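Local structure of phosphoserine aminotransferase (Bacillus circulans, 2C0R) at residues L59-N64 against D177-P182; E318-V323 against V351-H356; D277-S282 against M298-R303; M86-E91 against D212-S217. The protein catalyses the reversible, pyridoxal 5'-phosphate-dependent transamination between phosphoserine and 2-oxoglutarate, a step of serine biosynthesis, and a parallel reaction in pyridoxine biosynthesis. The protein carries 1 engineered substitution. All coordinates share one frame; numbering follows the deposited sequence.

Contact 1 (L59-N64 against D177-P182)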
loop_
_atom_site.group_PDB
_atom_site.type_symbol
_atom_site.label_atom_id
_atom_site.label_comp_id
_atom_site.label_asym_id
_atom_site.label_seq_id
_atom_site.Cartn_x
_atom_site.Cartn_y
_atom_site.Cartn_z
ATOM N N LEU A 59 -18.109 3.591 9.648
ATOM C CA LEU A 59 -18.691 4.204 10.837
ATOM C C LEU A 59 -20.127 3.728 11.052
ATOM O O LEU A 59 -20.503 3.468 12.212
ATOM C CB LEU A 59 -18.623 5.734 10.788
ATOM C CG LEU A 59 -17.192 6.263 10.930
ATOM C CD1 LEU A 59 -17.203 7.761 10.667
ATOM C CD2 LEU A 59 -16.620 6.023 12.305
ATOM N N ALA A 60 -20.893 3.610 9.987
ATOM C CA ALA A 60 -22.268 3.147 10.158
ATOM C C ALA A 60 -22.277 1.702 10.705
ATOM O O ALA A 60 -23.131 1.392 11.561
ATOM C CB ALA A 60 -23.057 3.277 8.873
ATOM N N LEU A 61 -21.404 0.842 10.233
ATOM C CA LEU A 61 -21.422 -0.527 10.776
ATOM C C LEU A 61 -21.201 -0.509 12.273
ATOM O O LEU A 61 -21.677 -1.407 12.973
ATOM C CB LEU A 61 -20.346 -1.367 10.059
ATOM C CG LEU A 61 -20.775 -1.861 8.656
ATOM C CD1 LEU A 61 -19.549 -2.394 7.911
ATOM C CD2 LEU A 61 -21.862 -2.938 8.714
ATOM N N LEU A 62 -20.459 0.486 12.764
ATOM C CA LEU A 62 -20.162 0.584 14.184
ATOM C C LEU A 62 -21.180 1.380 14.964
ATOM O O LEU A 62 -20.979 1.701 16.162
ATOM C CB LEU A 62 -18.752 1.190 14.357
ATOM C CG LEU A 62 -17.586 0.272 13.946
ATOM C CD1 LEU A 62 -16.355 1.178 13.825
ATOM C CD2 LEU A 62 -17.352 -0.861 14.921
ATOM N N GLY A 63 -22.281 1.696 14.315
ATOM C CA GLY A 63 -23.362 2.405 15.000
ATOM C C GLY A 63 -23.262 3.913 14.925
ATOM O O GLY A 63 -23.857 4.637 15.748
ATOM N N ASN A 64 -22.511 4.451 13.939
ATOM C CA ASN A 64 -22.255 5.883 13.788
ATOM C C ASN A 64 -21.756 6.560 15.044
ATOM O O ASN A 64 -22.313 7.564 15.459
ATOM C CB ASN A 64 -23.515 6.577 13.234
ATOM C CG ASN A 64 -23.666 6.261 11.739
ATOM O OD1 ASN A 64 -24.762 6.126 11.189
ATOM N ND2 ASN A 64 -22.531 6.124 11.079
ATOM N N ASP A 177 -9.502 -9.229 13.695
ATOM C CA ASP A 177 -10.921 -9.426 14.066
ATOM C C ASP A 177 -11.755 -8.162 13.855
ATOM O O ASP A 177 -12.935 -8.114 14.210
ATOM C CB ASP A 177 -11.112 -9.979 15.469
ATOM C CG ASP A 177 -10.879 -8.995 16.608
ATOM O OD1 ASP A 177 -10.593 -7.818 16.366
ATOM O OD2 ASP A 177 -11.002 -9.463 17.761
ATOM N N ILE A 178 -11.220 -7.095 13.228
ATOM C CA ILE A 178 -12.038 -5.895 13.090
ATOM C C ILE A 178 -13.247 -6.159 12.233
ATOM O O ILE A 178 -13.183 -6.816 11.177
ATOM C CB ILE A 178 -11.196 -4.734 12.514
ATOM C CG1 ILE A 178 -11.875 -3.394 12.852
ATOM C CG2 ILE A 178 -10.955 -4.930 11.035
ATOM C CD1 ILE A 178 -11.031 -2.194 12.482
ATOM N N LEU A 179 -14.379 -5.638 12.651
ATOM C CA LEU A 179 -15.686 -5.842 12.008
ATOM C C LEU A 179 -16.070 -7.321 11.899
ATOM O O LEU A 179 -16.807 -7.703 11.003
ATOM C CB LEU A 179 -15.760 -5.153 10.630
ATOM C CG LEU A 179 -15.308 -3.710 10.579
ATOM C CD1 LEU A 179 -15.618 -3.145 9.175
ATOM C CD2 LEU A 179 -15.958 -2.826 11.646
ATOM N N SER A 180 -15.633 -8.092 12.904
ATOM C CA SER A 180 -16.150 -9.451 13.084
ATOM C C SER A 180 -17.227 -9.477 14.160
ATOM O O SER A 180 -17.919 -10.498 14.312
ATOM C CB SER A 180 -15.050 -10.416 13.500
ATOM O OG SER A 180 -14.516 -10.101 14.758
ATOM N N ARG A 181 -17.363 -8.377 14.887
ATOM C CA ARG A 181 -18.210 -8.389 16.067
ATOM C C ARG A 181 -18.502 -6.950 16.461
ATOM O O ARG A 181 -17.650 -6.100 16.223
ATOM C CB ARG A 181 -17.552 -9.132 17.250
ATOM C CG ARG A 181 -16.133 -8.723 17.580
ATOM C CD ARG A 181 -15.695 -8.865 19.034
ATOM N NE ARG A 181 -14.245 -8.579 19.082
ATOM C CZ ARG A 181 -13.467 -9.065 20.052
ATOM N NH1 ARG A 181 -12.153 -8.816 20.089
ATOM N NH2 ARG A 181 -14.040 -9.815 21.011
ATOM N N PRO A 182 -19.640 -6.681 17.051
ATOM C CA PRO A 182 -19.877 -5.335 17.583
ATOM C C PRO A 182 -18.861 -5.064 18.683
ATOM O O PRO A 182 -18.416 -5.910 19.448
ATOM C CB PRO A 182 -21.271 -5.417 18.200
ATOM C CG PRO A 182 -21.903 -6.616 17.565
ATOM C CD PRO A 182 -20.778 -7.592 17.284
#

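Contact 2 (E318-V323 against V351-H356)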
loop_
_atom_site.group_PDB
_atom_site.type_symbol
_atom_site.label_atom_id
_atom_site.label_comp_id
_atom_site.label_asym_id
_atom_site.label_seq_id
_atom_site.Cartn_x
_atom_site.Cartn_y
_atom_site.Cartn_z
ATOM N N GLU A 318 -4.091 -30.635 1.965
ATOM C CA GLU A 318 -3.850 -29.963 0.689
ATOM C C GLU A 318 -4.339 -30.793 -0.485
ATOM O O GLU A 318 -4.822 -30.269 -1.487
ATOM C CB GLU A 318 -2.362 -29.641 0.578
ATOM C CG GLU A 318 -1.976 -28.522 1.537
ATOM C CD GLU A 318 -0.489 -28.293 1.693
ATOM O OE1 GLU A 318 0.353 -29.191 1.430
ATOM O OE2 GLU A 318 -0.138 -27.156 2.109
ATOM N N GLN A 319 -4.239 -32.111 -0.342
ATOM C CA GLN A 319 -4.738 -33.004 -1.370
ATOM C C GLN A 319 -6.249 -33.011 -1.478
ATOM O O GLN A 319 -6.827 -33.423 -2.479
ATOM C CB GLN A 319 -4.307 -34.432 -1.016
ATOM C CG GLN A 319 -2.832 -34.697 -1.219
ATOM C CD GLN A 319 -2.508 -36.153 -0.913
ATOM O OE1 GLN A 319 -3.343 -36.935 -0.415
ATOM N NE2 GLN A 319 -1.267 -36.531 -1.229
ATOM N N GLU A 320 -6.889 -32.552 -0.412
ATOM C CA GLU A 320 -8.357 -32.462 -0.432
ATOM C C GLU A 320 -8.846 -31.024 -0.611
ATOM O O GLU A 320 -10.040 -30.773 -0.381
ATOM C CB GLU A 320 -8.969 -33.022 0.858
ATOM C CG GLU A 320 -8.489 -34.434 1.208
ATOM C CD GLU A 320 -8.870 -35.377 0.080
ATOM O OE1 GLU A 320 -8.183 -36.416 -0.102
ATOM O OE2 GLU A 320 -9.863 -35.028 -0.592
ATOM N N GLY A 321 -7.988 -30.087 -1.009
ATOM C CA GLY A 321 -8.461 -28.748 -1.380
ATOM C C GLY A 321 -8.365 -27.697 -0.301
ATOM O O GLY A 321 -8.778 -26.552 -0.475
ATOM N N PHE A 322 -7.805 -28.040 0.856
ATOM C CA PHE A 322 -7.588 -27.085 1.906
ATOM C C PHE A 322 -6.287 -26.314 1.714
ATOM O O PHE A 322 -5.264 -26.863 1.324
ATOM C CB PHE A 322 -7.516 -27.807 3.288
ATOM C CG PHE A 322 -8.853 -28.454 3.591
ATOM C CD1 PHE A 322 -9.068 -29.790 3.257
ATOM C CD2 PHE A 322 -9.852 -27.719 4.203
ATOM C CE1 PHE A 322 -10.289 -30.377 3.531
ATOM C CE2 PHE A 322 -11.088 -28.331 4.459
ATOM C CZ PHE A 322 -11.298 -29.654 4.112
ATOM N N VAL A 323 -6.399 -25.027 2.034
ATOM C CA VAL A 323 -5.259 -24.132 1.927
ATOM C C VAL A 323 -5.025 -23.439 3.251
ATOM O O VAL A 323 -5.991 -22.921 3.864
ATOM C CB VAL A 323 -5.556 -23.089 0.809
ATOM C CG1 VAL A 323 -4.459 -22.055 0.733
ATOM C CG2 VAL A 323 -5.765 -23.869 -0.496
ATOM N N VAL A 351 -14.158 -29.979 9.188
ATOM C CA VAL A 351 -14.501 -30.886 10.287
ATOM C C VAL A 351 -14.618 -32.297 9.767
ATOM O O VAL A 351 -14.243 -33.249 10.460
ATOM C CB VAL A 351 -15.811 -30.396 10.947
ATOM C CG1 VAL A 351 -16.471 -31.492 11.774
ATOM C CG2 VAL A 351 -15.485 -29.137 11.764
ATOM N N GLN A 352 -15.152 -32.460 8.554
ATOM C CA GLN A 352 -15.257 -33.790 7.936
ATOM C C GLN A 352 -13.866 -34.344 7.722
ATOM O O GLN A 352 -13.604 -35.506 8.074
ATOM C CB GLN A 352 -16.024 -33.701 6.628
ATOM C CG GLN A 352 -17.486 -33.302 6.705
ATOM C CD GLN A 352 -18.200 -33.130 5.383
ATOM O OE1 GLN A 352 -19.264 -32.489 5.348
ATOM N NE2 GLN A 352 -17.675 -33.676 4.289
ATOM N N PHE A 353 -12.983 -33.516 7.162
ATOM C CA PHE A 353 -11.598 -33.940 6.976
ATOM C C PHE A 353 -10.945 -34.315 8.300
ATOM O O PHE A 353 -10.254 -35.322 8.396
ATOM C CB PHE A 353 -10.810 -32.836 6.265
ATOM C CG PHE A 353 -9.327 -33.207 6.203
ATOM C CD1 PHE A 353 -8.913 -34.120 5.237
ATOM C CD2 PHE A 353 -8.388 -32.664 7.078
ATOM C CE1 PHE A 353 -7.586 -34.505 5.169
ATOM C CE2 PHE A 353 -7.057 -33.058 7.011
ATOM C CZ PHE A 353 -6.654 -33.962 6.045
ATOM N N MET A 354 -11.182 -33.491 9.312
ATOM C CA MET A 354 -10.606 -33.781 10.614
ATOM C C MET A 354 -11.129 -35.086 11.183
ATOM O O MET A 354 -10.383 -35.815 11.834
ATOM C CB MET A 354 -10.940 -32.629 11.597
ATOM C CG MET A 354 -10.057 -31.415 11.338
ATOM S SD MET A 354 -10.647 -29.990 12.290
ATOM C CE MET A 354 -10.175 -30.486 13.959
ATOM N N GLU A 355 -12.407 -35.401 10.948
ATOM C CA GLU A 355 -12.957 -36.672 11.431
ATOM C C GLU A 355 -12.305 -37.845 10.719
ATOM O O GLU A 355 -11.908 -38.818 11.348
ATOM C CB GLU A 355 -14.471 -36.661 11.203
ATOM C CG GLU A 355 -15.074 -37.990 11.630
ATOM C CD GLU A 355 -15.171 -38.233 13.118
ATOM O OE1 GLU A 355 -15.412 -39.391 13.485
ATOM O OE2 GLU A 355 -15.012 -37.290 13.937
ATOM N N HIS A 356 -12.174 -37.780 9.397
ATOM C CA HIS A 356 -11.477 -38.802 8.626
ATOM C C HIS A 356 -10.027 -38.993 9.082
ATOM O O HIS A 356 -9.547 -40.138 9.239
ATOM C CB HIS A 356 -11.436 -38.493 7.118
ATOM C CG HIS A 356 -10.506 -39.391 6.343
ATOM N ND1 HIS A 356 -10.742 -40.743 6.139
ATOM C CD2 HIS A 356 -9.329 -39.156 5.712
ATOM C CE1 HIS A 356 -9.781 -41.307 5.442
ATOM N NE2 HIS A 356 -8.904 -40.349 5.162
#

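Contact 3 (D277-S282 against M298-R303)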
loop_
_atom_site.group_PDB
_atom_site.type_symbol
_atom_site.label_atom_id
_atom_site.label_comp_id
_atom_site.label_asym_id
_atom_site.label_seq_id
_atom_site.Cartn_x
_atom_site.Cartn_y
_atom_site.Cartn_z
ATOM N N ASP A 277 -15.870 -27.769 18.469
ATOM C CA ASP A 277 -16.507 -29.040 18.874
ATOM C C ASP A 277 -15.744 -30.220 18.302
ATOM O O ASP A 277 -15.647 -31.249 18.955
ATOM C CB ASP A 277 -17.952 -29.106 18.375
ATOM C CG ASP A 277 -18.497 -30.518 18.537
ATOM O OD1 ASP A 277 -18.800 -31.298 17.589
ATOM O OD2 ASP A 277 -18.632 -30.871 19.730
ATOM N N ALA A 278 -15.240 -30.113 17.073
ATOM C CA ALA A 278 -14.417 -31.170 16.477
ATOM C C ALA A 278 -13.147 -31.433 17.259
ATOM O O ALA A 278 -12.696 -32.553 17.409
ATOM C CB ALA A 278 -14.009 -30.758 15.055
ATOM N N ILE A 279 -12.515 -30.380 17.779
ATOM C CA ILE A 279 -11.328 -30.539 18.647
ATOM C C ILE A 279 -11.695 -31.125 19.990
ATOM O O ILE A 279 -11.047 -32.045 20.484
ATOM C CB ILE A 279 -10.641 -29.160 18.837
ATOM C CG1 ILE A 279 -10.132 -28.643 17.480
ATOM C CG2 ILE A 279 -9.568 -29.255 19.898
ATOM C CD1 ILE A 279 -10.003 -27.110 17.452
ATOM N N ASP A 280 -12.774 -30.603 20.586
ATOM C CA ASP A 280 -13.178 -30.992 21.941
ATOM C C ASP A 280 -13.841 -32.340 21.985
ATOM O O ASP A 280 -14.055 -32.884 23.075
ATOM C CB ASP A 280 -14.120 -29.943 22.536
ATOM C CG ASP A 280 -13.392 -28.640 22.814
ATOM O OD1 ASP A 280 -12.148 -28.606 22.870
ATOM O OD2 ASP A 280 -14.116 -27.659 23.004
ATOM N N GLN A 281 -14.211 -32.919 20.863
ATOM C CA GLN A 281 -14.764 -34.264 20.798
ATOM C C GLN A 281 -13.871 -35.032 19.829
ATOM O O GLN A 281 -14.205 -35.470 18.734
ATOM C CB GLN A 281 -16.197 -34.189 20.293
ATOM C CG GLN A 281 -17.174 -33.408 21.154
ATOM C CD GLN A 281 -17.517 -34.089 22.472
ATOM O OE1 GLN A 281 -17.382 -33.508 23.553
ATOM N NE2 GLN A 281 -17.971 -35.340 22.369
ATOM N N SER A 282 -12.608 -35.189 20.181
ATOM C CA SER A 282 -11.653 -35.793 19.257
ATOM C C SER A 282 -10.939 -36.921 19.983
ATOM O O SER A 282 -10.042 -37.546 19.422
ATOM C CB SER A 282 -10.641 -34.782 18.751
ATOM O OG SER A 282 -9.739 -34.404 19.799
ATOM N N MET A 298 -11.710 -16.214 15.277
ATOM C CA MET A 298 -11.133 -15.863 13.985
ATOM C C MET A 298 -9.997 -16.803 13.601
ATOM O O MET A 298 -9.811 -17.073 12.425
ATOM C CB MET A 298 -10.569 -14.424 14.013
ATOM C CG MET A 298 -11.670 -13.369 14.201
ATOM S SD MET A 298 -12.489 -12.962 12.652
ATOM C CE MET A 298 -13.963 -13.987 12.732
ATOM N N ASN A 299 -9.176 -17.213 14.563
ATOM C CA ASN A 299 -8.032 -18.088 14.273
ATOM C C ASN A 299 -8.045 -19.214 15.312
ATOM O O ASN A 299 -7.738 -18.961 16.467
ATOM C CB ASN A 299 -6.663 -17.365 14.291
ATOM C CG ASN A 299 -6.677 -16.094 13.458
ATOM O OD1 ASN A 299 -6.958 -15.008 13.962
ATOM N ND2 ASN A 299 -6.349 -16.254 12.177
ATOM N N ILE A 300 -8.419 -20.400 14.846
ATOM C CA ILE A 300 -8.497 -21.536 15.760
ATOM C C ILE A 300 -7.248 -22.361 15.659
ATOM O O ILE A 300 -6.915 -22.913 14.620
ATOM C CB ILE A 300 -9.721 -22.368 15.404
ATOM C CG1 ILE A 300 -10.991 -21.534 15.548
ATOM C CG2 ILE A 300 -9.719 -23.651 16.211
ATOM C CD1 ILE A 300 -12.267 -22.331 15.328
ATOM N N THR A 301 -6.545 -22.432 16.785
ATOM C CA THR A 301 -5.255 -23.129 16.748
ATOM C C THR A 301 -5.378 -24.427 17.507
ATOM O O THR A 301 -6.071 -24.551 18.521
ATOM C CB THR A 301 -4.162 -22.228 17.325
ATOM O OG1 THR A 301 -4.631 -21.766 18.613
ATOM C CG2 THR A 301 -3.958 -20.999 16.421
ATOM N N PHE A 302 -4.712 -25.438 16.947
ATOM C CA PHE A 302 -4.768 -26.755 17.584
ATOM C C PHE A 302 -3.554 -27.585 17.169
ATOM O O PHE A 302 -2.827 -27.249 16.236
ATOM C CB PHE A 302 -6.092 -27.467 17.265
ATOM C CG PHE A 302 -6.414 -27.699 15.799
ATOM C CD1 PHE A 302 -6.312 -28.985 15.300
ATOM C CD2 PHE A 302 -6.791 -26.680 14.958
ATOM C CE1 PHE A 302 -6.612 -29.239 13.973
ATOM C CE2 PHE A 302 -7.099 -26.935 13.627
ATOM C CZ PHE A 302 -7.001 -28.232 13.131
ATOM N N ARG A 303 -3.365 -28.672 17.954
ATOM C CA ARG A 303 -2.195 -29.488 17.760
ATOM C C ARG A 303 -2.598 -30.964 17.705
ATOM O O ARG A 303 -3.631 -31.347 18.264
ATOM C CB ARG A 303 -1.208 -29.387 18.922
ATOM C CG ARG A 303 -0.768 -28.069 19.438
ATOM C CD ARG A 303 0.219 -28.304 20.572
ATOM N NE ARG A 303 1.010 -27.137 20.875
ATOM C CZ ARG A 303 1.755 -26.276 20.214
ATOM N NH1 ARG A 303 1.959 -26.320 18.905
ATOM N NH2 ARG A 303 2.342 -25.293 20.899
#

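Contact 4 (M86-E91 against D212-S217)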
loop_
_atom_site.group_PDB
_atom_site.type_symbol
_atom_site.label_atom_id
_atom_site.label_comp_id
_atom_site.label_asym_id
_atom_site.label_seq_id
_atom_site.Cartn_x
_atom_site.Cartn_y
_atom_site.Cartn_z
ATOM N N MET A 86 5.371 6.795 17.860
ATOM C CA MET A 86 5.936 8.050 17.312
ATOM C C MET A 86 5.002 9.222 17.530
ATOM O O MET A 86 5.472 10.351 17.770
ATOM C CB MET A 86 6.244 7.861 15.817
ATOM C CG MET A 86 7.461 6.988 15.574
ATOM S SD MET A 86 7.661 6.577 13.806
ATOM C CE MET A 86 9.156 7.537 13.517
ATOM N N ASN A 87 3.708 8.987 17.406
ATOM C CA ASN A 87 2.776 10.110 17.512
ATOM C C ASN A 87 2.403 10.409 18.967
ATOM O O ASN A 87 2.124 11.585 19.241
ATOM C CB ASN A 87 1.501 9.857 16.705
ATOM C CG ASN A 87 1.693 10.218 15.248
ATOM O OD1 ASN A 87 1.259 11.306 14.869
ATOM N ND2 ASN A 87 2.355 9.367 14.477
ATOM N N PHE A 88 2.381 9.409 19.823
ATOM C CA PHE A 88 1.818 9.606 21.172
ATOM C C PHE A 88 2.778 9.451 22.327
ATOM O O PHE A 88 2.458 9.851 23.446
ATOM C CB PHE A 88 0.690 8.579 21.370
ATOM C CG PHE A 88 -0.367 8.755 20.309
ATOM C CD1 PHE A 88 -0.775 7.616 19.612
ATOM C CD2 PHE A 88 -0.939 9.968 19.958
ATOM C CE1 PHE A 88 -1.726 7.666 18.619
ATOM C CE2 PHE A 88 -1.912 10.010 18.968
ATOM C CZ PHE A 88 -2.313 8.858 18.292
ATOM N N LEU A 89 3.945 8.847 22.114
ATOM C CA LEU A 89 4.830 8.645 23.262
ATOM C C LEU A 89 5.706 9.868 23.469
ATOM O O LEU A 89 6.547 10.099 22.607
ATOM C CB LEU A 89 5.729 7.431 22.985
ATOM C CG LEU A 89 6.696 7.030 24.104
ATOM C CD1 LEU A 89 5.941 6.914 25.411
ATOM C CD2 LEU A 89 7.398 5.717 23.769
ATOM N N LYS A 90 5.531 10.600 24.563
ATOM C CA LYS A 90 6.383 11.767 24.785
ATOM C C LYS A 90 7.472 11.468 25.790
ATOM O O LYS A 90 7.352 10.507 26.537
ATOM C CB LYS A 90 5.525 12.958 25.235
ATOM C CG LYS A 90 4.605 13.470 24.107
ATOM N N GLU A 91 8.567 12.235 25.859
ATOM C CA GLU A 91 9.560 11.948 26.899
ATOM C C GLU A 91 8.894 12.071 28.265
ATOM O O GLU A 91 8.006 12.896 28.441
ATOM C CB GLU A 91 10.742 12.892 26.840
ATOM N N ASP A 212 -9.847 14.086 18.629
ATOM C CA ASP A 212 -9.220 14.922 19.654
ATOM C C ASP A 212 -7.826 14.457 20.055
ATOM O O ASP A 212 -7.025 15.169 20.670
ATOM C CB ASP A 212 -10.152 15.033 20.869
ATOM C CG ASP A 212 -10.570 13.704 21.436
ATOM O OD1 ASP A 212 -9.766 12.766 21.466
ATOM O OD2 ASP A 212 -11.726 13.577 21.890
ATOM N N LEU A 213 -7.477 13.234 19.673
ATOM C CA LEU A 213 -6.157 12.723 20.000
ATOM C C LEU A 213 -5.059 13.098 19.004
ATOM O O LEU A 213 -3.873 12.992 19.330
ATOM C CB LEU A 213 -6.194 11.186 20.115
ATOM C CG LEU A 213 -7.028 10.718 21.310
ATOM C CD1 LEU A 213 -6.780 9.224 21.501
ATOM C CD2 LEU A 213 -6.740 11.413 22.630
ATOM N N VAL A 214 -5.469 13.517 17.822
ATOM C CA VAL A 214 -4.507 13.716 16.734
ATOM C C VAL A 214 -4.598 15.080 16.073
ATOM O O VAL A 214 -4.213 15.294 14.920
ATOM C CB VAL A 214 -4.700 12.627 15.655
ATOM C CG1 VAL A 214 -4.232 11.290 16.200
ATOM C CG2 VAL A 214 -6.145 12.490 15.209
ATOM N N ALA A 215 -5.115 16.052 16.812
ATOM C CA ALA A 215 -5.328 17.383 16.256
ATOM C C ALA A 215 -4.011 18.036 15.861
ATOM O O ALA A 215 -3.898 18.795 14.891
ATOM C CB ALA A 215 -6.099 18.219 17.261
ATOM N N GLU A 216 -2.963 17.772 16.645
ATOM C CA GLU A 216 -1.645 18.332 16.321
ATOM C C GLU A 216 -0.627 17.213 16.512
ATOM O O GLU A 216 -0.386 16.813 17.668
ATOM C CB GLU A 216 -1.315 19.501 17.227
ATOM C CG GLU A 216 -2.346 20.575 17.494
ATOM C CD GLU A 216 -1.781 21.728 18.323
ATOM O OE1 GLU A 216 -2.475 22.263 19.221
ATOM O OE2 GLU A 216 -0.601 22.089 18.066
ATOM N N SER A 217 -0.061 16.686 15.461
ATOM C CA SER A 217 0.928 15.615 15.567
ATOM C C SER A 217 2.341 16.179 15.801
ATOM O O SER A 217 2.624 17.332 15.448
ATOM C CB SER A 217 0.942 14.763 14.313
ATOM O OG SER A 217 -0.406 14.305 14.009
HETATM O O HOH W 1 -0.841 12.605 16.008
#

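Contact 1 (L59-N64 against D177-P182)
Leu61, Leu62 and Leu179 all hold CG anti to their carbonyl carbon (chi1 -79°, -71° and -49°), which lets the two helix-end leucines reach the two methyls of the third. The frame is a Schellman motif, closing helix 45-61, set against a type II beta turn from Asp177 to Ser180. Leu179 is the central residue: its backbone, at positive phi in the turn, directs the side chain toward 59-64, and its branches divide the work. CD1 of Leu179 rests 4.2 Å from Leu61 CD1. CD2 of Leu179 lies 4.1 Å from Leu62 CD2, and Leu62 CG is almost as near. Both pairs of side chains cross at about a right angle, so methyl meets methyl without any long run of parallel contact. Leu252 of helix 242-257 touches both Leu61 and Leu179, while Leu261 of helix 260-280 touches Leu62 and Leu179, making this a small apolar cluster where three helices and the turn converge. On the helix side, Asn64 N bonds to Leu59 O (2.8 Å) and Gly63 N to Ala60 O (2.9 Å). The turn follows the strand and loop carrying the cofactor-pocket residues Asp173, Ser175 and Ser176. Its Asp177 O accepts from both Ser180 N and Ser180 OG, the hydroxyl at 2.6 Å arriving in the carbonyl plane on a lone pair. Arg181 NH1 reaches back to Asp177 OD2 in a 2.7 Å salt bridge.

Contact 2 (E318-V323 against V351-H356)
Phe322 and Phe353 form the tight, buried half of this contact, and Glu320 the thin outer half. At the inner end CE1 of Phe322 comes within 3.7 Å of Phe353 CB, with CZ scarcely farther off, so one corner of the ring bears on the root of the other side chain. The same Phe322 CE1 is 4.0 Å from Phe353 CG. The two rings themselves meet obliquely, planes at 43° and centroids 5.5 Å apart. Phe353 keeps CG anti to the backbone N (chi1 174°), which carries its ring from helix 344-361 across to the end of helix 307-319, where it packs edge-to-face with Phe313 and also touches Ala316 and Ser317. That end is a Schellman motif: Gly321, at positive phi, is its C-prime residue, with Gly321 N bonded to Glu318 O (3.2 Å) and Phe322 N to Ser317 O. The chain then enters the short strand 322-323, which runs parallel to strand 6-7, and the Phe322 ring meets that of Tyr6. Farther along, Val323 packs on Met35 of the second subunit. Toward solvent, the grip slackens. Glu320, bent at chi2, lays only its aliphatic CG against Phe353, 4.1 Å from CD1 and CE1 alike. Its carboxylate plane is turned 28° from the ring, while the charged end lies in the exposed zone, with Glu320 OE1 still 6.6 Å from His356 NE2.

Contact 3 (D277-S282 against M298-R303)
Asn299 ND2, one residue before the Ile300 that touches Ile279, is gripped by two hydroxyls, those of Ser337 and Tyr339, while Asn299 OD1 bonds to ND2 of Asn151, a residue of the pyridoxal phosphate pocket. The opposite face of strand 299-303 is turned to helix 260-280, and between 277-282 and that face the touching atoms are all carbon. Ile279 CD1 does most of the touching: it sits 3.7 Å from Ile300 CG2 and 3.9 Å from Phe302 CB, wedged between two side chains that leave the same side of the strand. Ile279 CD1 also comes within 4.0 Å of Phe302 CG, with Ile279 CG1 close behind. Phe302 places CG between its backbone N and carbonyl carbon (chi1 58°), and Ile300 O lies at the ring's edge, in its plane. Ile279 CD1 approaches the ring obliquely. Helices here cover one side of the antiparallel sheet 287-288, 299-303, 334-337, as in the small C-terminal domain of fold type I aminotransferases. The chemistry divides by strand face: burial of branched and aromatic carbon joins the strand to the helix, whereas the directional bonds Asn299 OD1 to Asn151 ND2 and Thr301 OG1 to Glu155 O tie its other face to the large domain.

Contact 4 (M86-E91 against D212-S217)
The C-terminal end of helix 76-88, whose first residues line the cofactor pocket, packs against the loop that follows strand 205-210. Phe88 and Asn87 make the contact. The Phe88 ring presents its edge to the loop: CZ stands 3.7 Å from Val214 CG1, which lies in the ring plane, and CE2 is 3.6 Å from Leu213 O. Over one face of the same ring, Asn87 CB sits 4.0 Å above the centre, which helps fix the ring's tilt. Asn87 turns CG anti to its carbonyl carbon (chi1 -83°), bringing OD1 to 3.5 Å from Ser217 CB. A water completes the meeting, donating to Asn87 OD1 at 2.7 Å and hydrogen-bonded to Ser217 OG, also at 2.7 Å. Asn87 OD1 also takes the N-H of Tyr227, and its ND2 gives to Leu225 O and Met83 O; Ser217 OG receives the N-H of Asp228, near the start of helix 227-232. Each polar end is therefore held by several partners. Strand 205-210 runs antiparallel to 68-73, and helix 76-88 returns after 68-73, so its end reaches the loop leaving 205-210, at the edge of the mixed seven-stranded sheet, the hallmark of the large domain in fold type I pyridoxal phosphate enzymes.

From the N terminus, helix 45-61 opens contact 1 and helix 76-88 opens contact 4. Contact 1 closes at the loop after strand 170-173, and contact 4 only after strand 205-210, so the two long loops cross, both spanning much of the seven-stranded sheet. The chain then moves into the C-terminal part, where contact 3 closes a short loop from helix 260-280 to strand 299-303. Contact 2 follows in series, joining the end of helix 307-319 to helix 344-361. Contacts 2 and 3 touch where Met354 of 351-356 meets side chains of 277-282 and 298-303, while Met298 of contact 3 packs on Asp177 and Ser180 of contact 1. Contact 4 lies across the chain's centre from contacts 2 and 3.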